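PDB 2H1T: hypothetical protein from Pseudomonas aeruginosa, which is of unknown function but probably binds glycolipids and may take part in glycolipid metabolism. Local coordinates for residues 44-49 with 65-70; 19-24 with 34-39. All blocks are in the same frame, centred on the assembly; numbering follows the deposited sequence. Where two conformers were deposited one is given.

Interaction 1. Residues 44-49 with 65-70; sequences LPYQLD and FHVESE. With EDO (1,2-ethanediol), chain D.
Gln47 and Glu68 face each other as an antiparallel hydrogen-bonded pair, Gln47 N giving to Glu68 O at 3.0 Å and Glu68 N to Gln47 O. Asp49 and His66 form the next such pair; the bond from Asp49 N to His66 O (2.8 Å) is almost straight at 177°, the return bond from His66 N to Asp49 O more bent at 146°. A 1,2-ethanediol, probably from the crystallisation liquor, also gives a weak bond to Asp49 O.

The polar side chains of Gln47, Asp49, His66 and Glu68 share one face. Along the strands, His66 NE2 donates in its ring plane to the anti lone pair of Glu68 OE2 (2.7 Å), while Gln47 NE2 reaches the syn lone pair of Asp49 OD1 (3.1 Å). Across them, the Asp49 carboxylate runs beside the imidazole, OD2 nearest CD2, the planes only 20° apart.

The other face is largely apolar. Leu48 CD1 lies 4.0 Å from Val67 CB and 4.1 Å from Phe65 CD1, at the edge of that ring. Val67 CG2 meets Tyr46 CD1 obliquely at 4.1 Å; the tyrosine also packs on the loop residues Pro107 and Pro137. Side chains that alternate between a polar and a largely apolar face mark this as an amphipathic antiparallel beta hairpin, formed by strands 45-54 and 60-69.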
loop_
_atom_site.group_PDB
_atom_site.type_symbol
_atom_site.label_atom_id
_atom_site.label_comp_id
_atom_site.label_asym_id
_atom_site.label_seq_id
_atom_site.Cartn_x
_atom_site.Cartn_y
_atom_site.Cartn_z
ATOM N N LEU A 44 -6.374 5.076 -5.035
ATOM C CA LEU A 44 -4.972 4.723 -5.083
ATOM C C LEU A 44 -4.436 4.527 -3.656
ATOM O O LEU A 44 -4.933 5.130 -2.695
ATOM C CB LEU A 44 -4.160 5.793 -5.819
ATOM C CG LEU A 44 -4.626 6.071 -7.268
ATOM C CD1 LEU A 44 -3.849 7.232 -7.861
ATOM C CD2 LEU A 44 -4.463 4.823 -8.129
ATOM N N PRO A 45 -3.440 3.654 -3.511
ATOM C CA PRO A 45 -2.956 3.294 -2.172
ATOM C C PRO A 45 -2.105 4.336 -1.469
ATOM O O PRO A 45 -1.454 5.133 -2.098
ATOM C CB PRO A 45 -2.109 2.035 -2.426
ATOM C CG PRO A 45 -1.663 2.140 -3.867
ATOM C CD PRO A 45 -2.766 2.904 -4.585
ATOM N N TYR A 46 -2.126 4.327 -0.148
ATOM C CA TYR A 46 -1.145 5.081 0.619
ATOM C C TYR A 46 -0.567 4.201 1.722
ATOM O O TYR A 46 -1.059 3.107 2.008
ATOM C CB TYR A 46 -1.756 6.391 1.175
ATOM C CG TYR A 46 -2.862 6.183 2.176
ATOM C CD1 TYR A 46 -2.574 6.091 3.542
ATOM C CD2 TYR A 46 -4.211 6.099 1.777
ATOM C CE1 TYR A 46 -3.610 5.882 4.514
ATOM C CE2 TYR A 46 -5.257 5.863 2.757
ATOM C CZ TYR A 46 -4.931 5.777 4.116
ATOM O OH TYR A 46 -5.894 5.544 5.097
ATOM N N GLN A 47 0.537 4.659 2.290
ATOM C CA GLN A 47 1.075 4.047 3.477
ATOM C C GLN A 47 1.307 5.153 4.495
ATOM O O GLN A 47 1.979 6.155 4.187
ATOM C CB GLN A 47 2.388 3.327 3.233
ATOM C CG GLN A 47 2.960 2.713 4.543
ATOM C CD GLN A 47 4.020 1.648 4.322
ATOM O OE1 GLN A 47 3.876 0.780 3.444
ATOM N NE2 GLN A 47 5.101 1.707 5.116
ATOM N N LEU A 48 0.780 4.899 5.698
ATOM C CA LEU A 48 0.922 5.778 6.847
ATOM C C LEU A 48 1.829 5.072 7.850
ATOM O O LEU A 48 1.588 3.923 8.224
ATOM C CB LEU A 48 -0.442 6.027 7.504
ATOM C CG LEU A 48 -0.370 6.879 8.787
ATOM C CD1 LEU A 48 0.138 8.260 8.468
ATOM C CD2 LEU A 48 -1.715 6.988 9.443
ATOM N N ASP A 49 2.870 5.759 8.275
ATOM C CA ASP A 49 3.746 5.315 9.371
ATOM C C ASP A 49 3.515 6.298 10.494
ATOM O O ASP A 49 3.490 7.492 10.268
ATOM C CB ASP A 49 5.229 5.355 8.956
ATOM C CG ASP A 49 5.559 4.388 7.830
ATOM O OD1 ASP A 49 5.041 3.271 7.817
ATOM O OD2 ASP A 49 6.350 4.765 6.932
ATOM N N PHE A 65 3.610 11.470 12.326
ATOM C CA PHE A 65 3.002 10.854 11.157
ATOM C C PHE A 65 3.821 11.096 9.906
ATOM O O PHE A 65 4.339 12.196 9.707
ATOM C CB PHE A 65 1.644 11.500 10.894
ATOM C CG PHE A 65 0.661 11.323 12.007
ATOM C CD1 PHE A 65 -0.145 10.183 12.074
ATOM C CD2 PHE A 65 0.496 12.319 12.979
ATOM C CE1 PHE A 65 -1.051 10.019 13.128
ATOM C CE2 PHE A 65 -0.398 12.152 14.015
ATOM C CZ PHE A 65 -1.179 11.011 14.091
ATOM N N HIS A 66 3.872 10.082 9.028
ATOM C CA HIS A 66 4.591 10.175 7.754
ATOM C C HIS A 66 3.746 9.355 6.839
ATOM O O HIS A 66 3.539 8.156 7.082
ATOM C CB HIS A 66 6.015 9.589 7.856
ATOM C CG HIS A 66 6.721 9.422 6.548
ATOM N ND1 HIS A 66 7.819 10.175 6.197
ATOM C CD2 HIS A 66 6.538 8.534 5.544
ATOM C CE1 HIS A 66 8.243 9.799 5.001
ATOM N NE2 HIS A 66 7.494 8.792 4.593
ATOM N N VAL A 67 3.160 10.027 5.859
ATOM C CA VAL A 67 2.289 9.370 4.888
ATOM C C VAL A 67 2.852 9.541 3.501
ATOM O O VAL A 67 3.215 10.633 3.109
ATOM C CB VAL A 67 0.853 9.909 4.915
ATOM C CG1 VAL A 67 0.807 11.394 4.676
ATOM C CG2 VAL A 67 0.017 9.209 3.885
ATOM N N GLU A 68 2.894 8.448 2.763
ATOM C CA GLU A 68 3.270 8.482 1.367
ATOM C C GLU A 68 2.123 8.009 0.470
ATOM O O GLU A 68 1.515 6.952 0.693
ATOM C CB GLU A 68 4.507 7.629 1.116
ATOM C CG GLU A 68 5.594 7.747 2.149
ATOM C CD GLU A 68 6.920 7.130 1.689
ATOM O OE1 GLU A 68 6.941 6.362 0.676
ATOM O OE2 GLU A 68 7.944 7.441 2.343
ATOM N N SER A 69 1.852 8.814 -0.545
ATOM C CA SER A 69 0.771 8.579 -1.478
ATOM C C SER A 69 1.182 9.136 -2.826
ATOM O O SER A 69 2.264 9.692 -2.972
ATOM C CB SER A 69 -0.499 9.295 -0.994
ATOM O OG SER A 69 -0.367 10.716 -1.103
ATOM N N GLU A 70 0.290 8.963 -3.794
ATOM C CA GLU A 70 0.517 9.518 -5.114
ATOM C C GLU A 70 0.740 11.024 -5.033
ATOM O O GLU A 70 1.516 11.539 -5.836
ATOM C CB GLU A 70 -0.620 9.170 -6.074
ATOM C CG GLU A 70 -0.358 9.576 -7.529
ATOM C CD GLU A 70 -0.740 11.028 -7.831
ATOM O OE1 GLU A 70 -1.573 11.596 -7.107
ATOM O OE2 GLU A 70 -0.208 11.609 -8.796
HETATM C C1 EDO D . 7.295 7.315 11.527
HETATM O O1 EDO D . 6.389 8.358 11.890
HETATM C C2 EDO D . 7.824 6.622 12.778
HETATM O O2 EDO D . 7.997 5.200 12.571
#

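Interaction 2. Residues 19-24 with 34-39; sequences SSWEAL and QLRAPD
Trp21 O accepts the shortest polar bond of the pair of strands, 2.7 Å from Arg36 N and nearly straight at 176°; Trp21 N returns a bond to Arg36 O at 2.8 Å. Two residues on, Ala23 N gives to Gln34 O at 3.0 Å, and Gln34 N to Ala23 O. A CA-H...O contact adds to this: Ser20 CA approaches Arg36 O to 3.2 Å, so that this oxygen meets both it and Trp21 N.

Trp21 and Arg36 carry the side-chain contact, running together off the same face. With Trp21 CG anti to its own N (chi1 159°), the six-membered ring swings over the partner strand, and CZ3 comes 3.4 Å from Arg36 NE, at the edge of the guanidinium and in its plane. The two planes are 58° apart, so the groups do not stack. CZ3 also lies 3.3 Å from Gln34 O, while Ala23 N sits above one ring face near its rim. Beyond the indole, Arg36 NH2 makes a salt bridge to Glu68 of the second subunit.

On the other face the extended Glu22 crosses Leu35, its OE1 4.0 Å from Leu35 CD1. The buried carboxylate is hydrogen-bonded through OE2 to the hydroxyls of Ser33 and Tyr50 and through OE1 to that of Ser108.

Strand 30-38 is flanked on its far side by strand 45-54, whereas Glu22, Ala23 and Leu24 pair antiparallel with a strand of the second subunit, carrying the sheet across the interface.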
loop_
_atom_site.group_PDB
_atom_site.type_symbol
_atom_site.label_atom_id
_atom_site.label_comp_id
_atom_site.label_asym_id
_atom_site.label_seq_id
_atom_site.Cartn_x
_atom_site.Cartn_y
_atom_site.Cartn_z
ATOM N N SER A 19 -9.019 -2.703 1.441
ATOM C CA SER A 19 -9.164 -2.186 2.815
ATOM C C SER A 19 -7.792 -1.919 3.425
ATOM O O SER A 19 -6.731 -1.958 2.736
ATOM C CB SER A 19 -9.975 -3.199 3.667
ATOM O OG SER A 19 -10.679 -2.609 4.779
ATOM N N SER A 20 -7.810 -1.716 4.726
ATOM C CA SER A 20 -6.621 -1.439 5.476
ATOM C C SER A 20 -5.957 -2.686 6.040
ATOM O O SER A 20 -6.577 -3.709 6.303
ATOM C CB SER A 20 -6.946 -0.497 6.629
ATOM O OG SER A 20 -8.046 -0.951 7.372
ATOM N N TRP A 21 -4.660 -2.572 6.237
ATOM C CA TRP A 21 -3.911 -3.559 6.959
ATOM C C TRP A 21 -2.928 -2.745 7.778
ATOM O O TRP A 21 -2.187 -1.876 7.231
ATOM C CB TRP A 21 -3.185 -4.498 5.999
ATOM C CG TRP A 21 -2.040 -5.182 6.650
ATOM C CD1 TRP A 21 -2.028 -6.427 7.194
ATOM C CD2 TRP A 21 -0.757 -4.613 6.915
ATOM N NE1 TRP A 21 -0.806 -6.686 7.751
ATOM C CE2 TRP A 21 0.004 -5.601 7.575
ATOM C CE3 TRP A 21 -0.175 -3.342 6.674
ATOM C CZ2 TRP A 21 1.332 -5.371 7.992
ATOM C CZ3 TRP A 21 1.126 -3.094 7.096
ATOM C CH2 TRP A 21 1.877 -4.109 7.731
ATOM N N GLU A 22 -2.921 -3.001 9.082
ATOM C CA GLU A 22 -2.073 -2.255 9.978
ATOM C C GLU A 22 -1.314 -3.252 10.853
ATOM O O GLU A 22 -1.905 -4.171 11.449
ATOM C CB GLU A 22 -2.919 -1.291 10.857
ATOM C CG GLU A 22 -2.113 -0.600 11.925
ATOM C CD GLU A 22 -2.850 0.443 12.731
ATOM O OE1 GLU A 22 -4.069 0.418 12.744
ATOM O OE2 GLU A 22 -2.183 1.285 13.354
ATOM N N ALA A 23 0.005 -3.045 10.920
ATOM C CA ALA A 23 0.894 -3.798 11.816
ATOM C C ALA A 23 1.527 -2.849 12.828
ATOM O O ALA A 23 2.253 -1.896 12.472
ATOM C CB ALA A 23 1.958 -4.511 11.028
ATOM N N LEU A 24 1.240 -3.099 14.100
ATOM C CA LEU A 24 1.689 -2.204 15.145
ATOM C C LEU A 24 2.582 -2.917 16.180
ATOM O O LEU A 24 2.330 -4.075 16.543
ATOM C CB LEU A 24 0.465 -1.584 15.813
ATOM C CG LEU A 24 0.633 -0.632 16.995
ATOM C CD1 LEU A 24 -0.580 0.318 17.007
ATOM C CD2 LEU A 24 0.735 -1.403 18.305
ATOM N N GLN A 34 2.711 0.786 11.041
ATOM C CA GLN A 34 2.693 0.909 9.605
ATOM C C GLN A 34 1.308 0.475 9.158
ATOM O O GLN A 34 0.890 -0.672 9.394
ATOM C CB GLN A 34 3.714 -0.031 8.961
ATOM C CG GLN A 34 5.161 0.326 9.228
ATOM C CD GLN A 34 6.102 -0.127 8.071
ATOM O OE1 GLN A 34 6.642 0.710 7.302
ATOM N NE2 GLN A 34 6.259 -1.447 7.929
ATOM N N LEU A 35 0.616 1.382 8.479
ATOM C CA LEU A 35 -0.764 1.164 8.082
ATOM C C LEU A 35 -0.865 1.338 6.569
ATOM O O LEU A 35 -0.436 2.338 6.010
ATOM C CB LEU A 35 -1.652 2.163 8.865
ATOM C CG LEU A 35 -3.141 2.261 8.603
ATOM C CD1 LEU A 35 -3.846 3.078 9.713
ATOM C CD2 LEU A 35 -3.433 2.862 7.246
ATOM N N ARG A 36 -1.403 0.357 5.877
ATOM C CA ARG A 36 -1.571 0.501 4.401
ATOM C C ARG A 36 -3.037 0.419 4.091
ATOM O O ARG A 36 -3.732 -0.422 4.679
ATOM C CB ARG A 36 -0.813 -0.611 3.661
ATOM C CG ARG A 36 0.693 -0.590 3.969
ATOM C CD ARG A 36 1.435 -1.693 3.244
ATOM N NE ARG A 36 2.517 -2.277 4.052
ATOM C CZ ARG A 36 3.768 -2.502 3.644
ATOM N NH1 ARG A 36 4.162 -2.141 2.445
ATOM N NH2 ARG A 36 4.640 -3.074 4.457
ATOM N N ALA A 37 -3.506 1.262 3.168
ATOM C CA ALA A 37 -4.929 1.428 2.921
ATOM C C ALA A 37 -5.157 2.199 1.623
ATOM O O ALA A 37 -4.250 2.857 1.112
ATOM C CB ALA A 37 -5.615 2.155 4.095
ATOM N N PRO A 38 -6.354 2.047 1.049
ATOM C CA PRO A 38 -6.725 2.790 -0.139
ATOM C C PRO A 38 -7.293 4.149 0.224
ATOM O O PRO A 38 -8.024 4.258 1.216
ATOM C CB PRO A 38 -7.815 1.917 -0.748
ATOM C CG PRO A 38 -8.480 1.278 0.444
ATOM C CD PRO A 38 -7.403 1.088 1.449
ATOM N N ASP A 39 -6.912 5.166 -0.561
ATOM C CA ASP A 39 -7.574 6.460 -0.581
ATOM C C ASP A 39 -8.968 6.258 -1.132
ATOM O O ASP A 39 -9.136 5.846 -2.290
ATOM C CB ASP A 39 -6.776 7.441 -1.466
ATOM C CG ASP A 39 -7.341 8.882 -1.444
ATOM O OD1 ASP A 39 -8.513 9.105 -1.770
ATOM O OD2 ASP A 39 -6.568 9.794 -1.146
#

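In the fold
Interactions 1 and 2 lie in series along the chain, 19-24 with 34-39 closing before 44-49 with 65-70 opens, and their centres are about 9 Å apart. Each belongs to a beta hairpin of the same six-stranded antiparallel sheet, where strands 16-26, 30-38, 45-54 and 60-69 follow one another in chain order. Strands 30-38 and 45-54 join the two hairpins: Leu35 N is 2.7 Å from Leu48 O and Tyr46 N 2.9 Å from Ala37 O, both probable hydrogen bonds. Both contacts also touch the second subunit, where Gln47 packs on its own counterpart, so this sheet of the putative glycolipid-binding protein also helps build the dimer.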